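Local coordinates for probable translation initiation factor eIF-2B subunit gamma (Schizosaccharomyces pombe, PDB 5B04), which forms part of the eIF2B complex, which catalyses the exchange of GDP for GTP on the gamma subunit of translation initiation factor eIF2, at residues V42-F47 with I89-E94. The protein carries 3 engineered substitutions. Residues are numbered along the deposited sequence; the frame is centred on the assembly and turned at random.
Sequences VVFAGF and ILICME
Strands 39-45 and 87-92, a parallel pair within the mixed central sheet of the nucleotidyltransferase-like (GT-A) domain, form a beta-alpha-beta crossover with helix 74-82 in the connection. Three backbone hydrogen bonds join Val-43 and Ala-45 to Ile-89 and Ile-91. Val-43 N donates to Ile-89 O at 2.9 Å. Val-43 O accepts Ile-91 N in a more bent bond, with 142° at the hydrogen. Ala-45 N reaches Ile-91 O at 2.7 Å. The strand axes approach to 4.7 Å and their directions differ by 21°.

Val-42, Phe-44, Ile-89 and Ile-91 face one side of the sheet. Val-42 CG1 meets Ile-91 CD1 at 3.7 Å. Ile-91 CG2 approaches the Phe-44 ring obliquely, 3.5 Å from CD1 of Phe-44. That methyl lies anti to the backbone N, which turns it to the ring. The Met-93 chain bends at chi2 (-57°). Its CE methyl comes to the edge of the Phe-44 ring, 3.7 Å from CZ, and also touches Gly-46 CA. Gly-46 N sits over the centre of one ring face. On the other side of the sheet, Leu-90 CD1 packs against Val-43 CG1 and Ala-45 CB.

Helix 128-134 covers the Phe-44 side through Ala-131 and Leu-132. Helix 74-82 packs on Val-43 through Leu-77 and Leu-80, and helix 97-105 on Leu-90 and Cys-92 through Ile-100. Strand 142-147 pairs with the other edge of strand 39-45.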
loop_
_atom_site.group_PDB
_atom_site.type_symbol
_atom_site.label_atom_id
_atom_site.label_comp_id
_atom_site.label_asym_id
_atom_site.label_seq_id
_atom_site.Cartn_x
_atom_site.Cartn_y
_atom_site.Cartn_z
ATOM N N VAL E 42 22.252 53.176 -28.772
ATOM C CA VAL E 42 22.488 54.295 -29.675
ATOM C C VAL E 42 21.196 55.062 -29.935
ATOM O O VAL E 42 20.263 54.538 -30.544
ATOM C CB VAL E 42 23.068 53.832 -31.022
ATOM C CG1 VAL E 42 23.132 54.999 -31.991
ATOM C CG2 VAL E 42 24.443 53.213 -30.828
ATOM N N VAL E 43 21.147 56.304 -29.468
ATOM C CA VAL E 43 19.996 57.164 -29.712
ATOM C C VAL E 43 20.308 58.160 -30.821
ATOM O O VAL E 43 21.264 58.929 -30.721
ATOM C CB VAL E 43 19.576 57.929 -28.443
ATOM C CG1 VAL E 43 18.484 58.937 -28.768
ATOM C CG2 VAL E 43 19.116 56.960 -27.368
ATOM N N PHE E 44 19.508 58.140 -31.881
ATOM C CA PHE E 44 19.702 59.070 -32.985
ATOM C C PHE E 44 18.792 60.284 -32.842
ATOM O O PHE E 44 17.570 60.158 -32.778
ATOM C CB PHE E 44 19.459 58.380 -34.329
ATOM C CG PHE E 44 19.635 59.288 -35.514
ATOM C CD1 PHE E 44 20.715 60.151 -35.586
ATOM C CD2 PHE E 44 18.724 59.274 -36.558
ATOM C CE1 PHE E 44 20.879 60.992 -36.673
ATOM C CE2 PHE E 44 18.886 60.108 -37.650
ATOM C CZ PHE E 44 19.967 60.966 -37.707
ATOM N N ALA E 45 19.406 61.462 -32.790
ATOM C CA ALA E 45 18.671 62.713 -32.667
ATOM C C ALA E 45 18.906 63.592 -33.888
ATOM O O ALA E 45 19.732 64.504 -33.859
ATOM C CB ALA E 45 19.078 63.443 -31.399
ATOM N N GLY E 46 18.175 63.313 -34.961
ATOM C CA GLY E 46 18.356 64.036 -36.204
ATOM C C GLY E 46 17.549 65.316 -36.280
ATOM O O GLY E 46 16.771 65.632 -35.380
ATOM N N PHE E 47 17.752 66.057 -37.364
ATOM C CA PHE E 47 16.964 67.246 -37.658
ATOM C C PHE E 47 15.503 66.855 -37.838
ATOM O O PHE E 47 15.205 65.758 -38.311
ATOM C CB PHE E 47 17.509 67.935 -38.912
ATOM C CG PHE E 47 16.721 69.136 -39.352
ATOM C CD1 PHE E 47 16.976 70.385 -38.815
ATOM C CD2 PHE E 47 15.742 69.019 -40.327
ATOM C CE1 PHE E 47 16.262 71.492 -39.229
ATOM C CE2 PHE E 47 15.022 70.121 -40.743
ATOM C CZ PHE E 47 15.281 71.360 -40.194
ATOM N N ILE E 89 25.258 56.122 -26.406
ATOM C CA ILE E 89 25.802 56.957 -27.470
ATOM C C ILE E 89 24.697 57.811 -28.080
ATOM O O ILE E 89 23.647 57.296 -28.463
ATOM C CB ILE E 89 26.463 56.113 -28.576
ATOM C CG1 ILE E 89 27.608 55.278 -28.001
ATOM C CG2 ILE E 89 26.962 57.004 -29.704
ATOM C CD1 ILE E 89 28.276 54.381 -29.021
ATOM N N LEU E 90 24.932 59.116 -28.168
ATOM C CA LEU E 90 23.934 60.023 -28.719
ATOM C C LEU E 90 24.411 60.657 -30.020
ATOM O O LEU E 90 25.241 61.567 -30.016
ATOM C CB LEU E 90 23.588 61.114 -27.705
ATOM C CG LEU E 90 22.555 62.153 -28.144
ATOM C CD1 LEU E 90 21.321 61.488 -28.732
ATOM C CD2 LEU E 90 22.174 63.026 -26.965
ATOM N N ILE E 91 23.877 60.167 -31.133
ATOM C CA ILE E 91 24.179 60.726 -32.443
ATOM C C ILE E 91 23.256 61.906 -32.729
ATOM O O ILE E 91 22.057 61.842 -32.454
ATOM C CB ILE E 91 24.027 59.678 -33.559
ATOM C CG1 ILE E 91 25.076 58.576 -33.415
ATOM C CG2 ILE E 91 24.140 60.338 -34.915
ATOM C CD1 ILE E 91 24.825 57.382 -34.312
ATOM N N CYS E 92 23.815 62.981 -33.274
ATOM C CA CYS E 92 23.019 64.151 -33.625
ATOM C C CYS E 92 23.705 64.983 -34.702
ATOM O O CYS E 92 24.704 64.564 -35.286
ATOM C CB CYS E 92 22.764 65.014 -32.387
ATOM S SG CYS E 92 24.231 65.845 -31.734
ATOM N N MET E 93 23.154 66.164 -34.961
ATOM C CA MET E 93 23.731 67.087 -35.928
ATOM C C MET E 93 24.571 68.130 -35.203
ATOM O O MET E 93 24.284 68.470 -34.054
ATOM C CB MET E 93 22.631 67.756 -36.753
ATOM C CG MET E 93 21.637 66.774 -37.351
ATOM S SD MET E 93 22.439 65.537 -38.386
ATOM C CE MET E 93 21.089 64.397 -38.676
ATOM N N GLU E 94 25.609 68.630 -35.869
ATOM C CA GLU E 94 26.497 69.618 -35.260
ATOM C C GLU E 94 25.722 70.868 -34.875
ATOM O O GLU E 94 26.005 71.502 -33.859
ATOM C CB GLU E 94 27.627 70.002 -36.207
ATOM C CG GLU E 94 27.905 69.014 -37.310
ATOM C CD GLU E 94 29.306 69.172 -37.847
ATOM O OE1 GLU E 94 30.169 69.698 -37.112
ATOM O OE2 GLU E 94 29.530 68.834 -39.025
#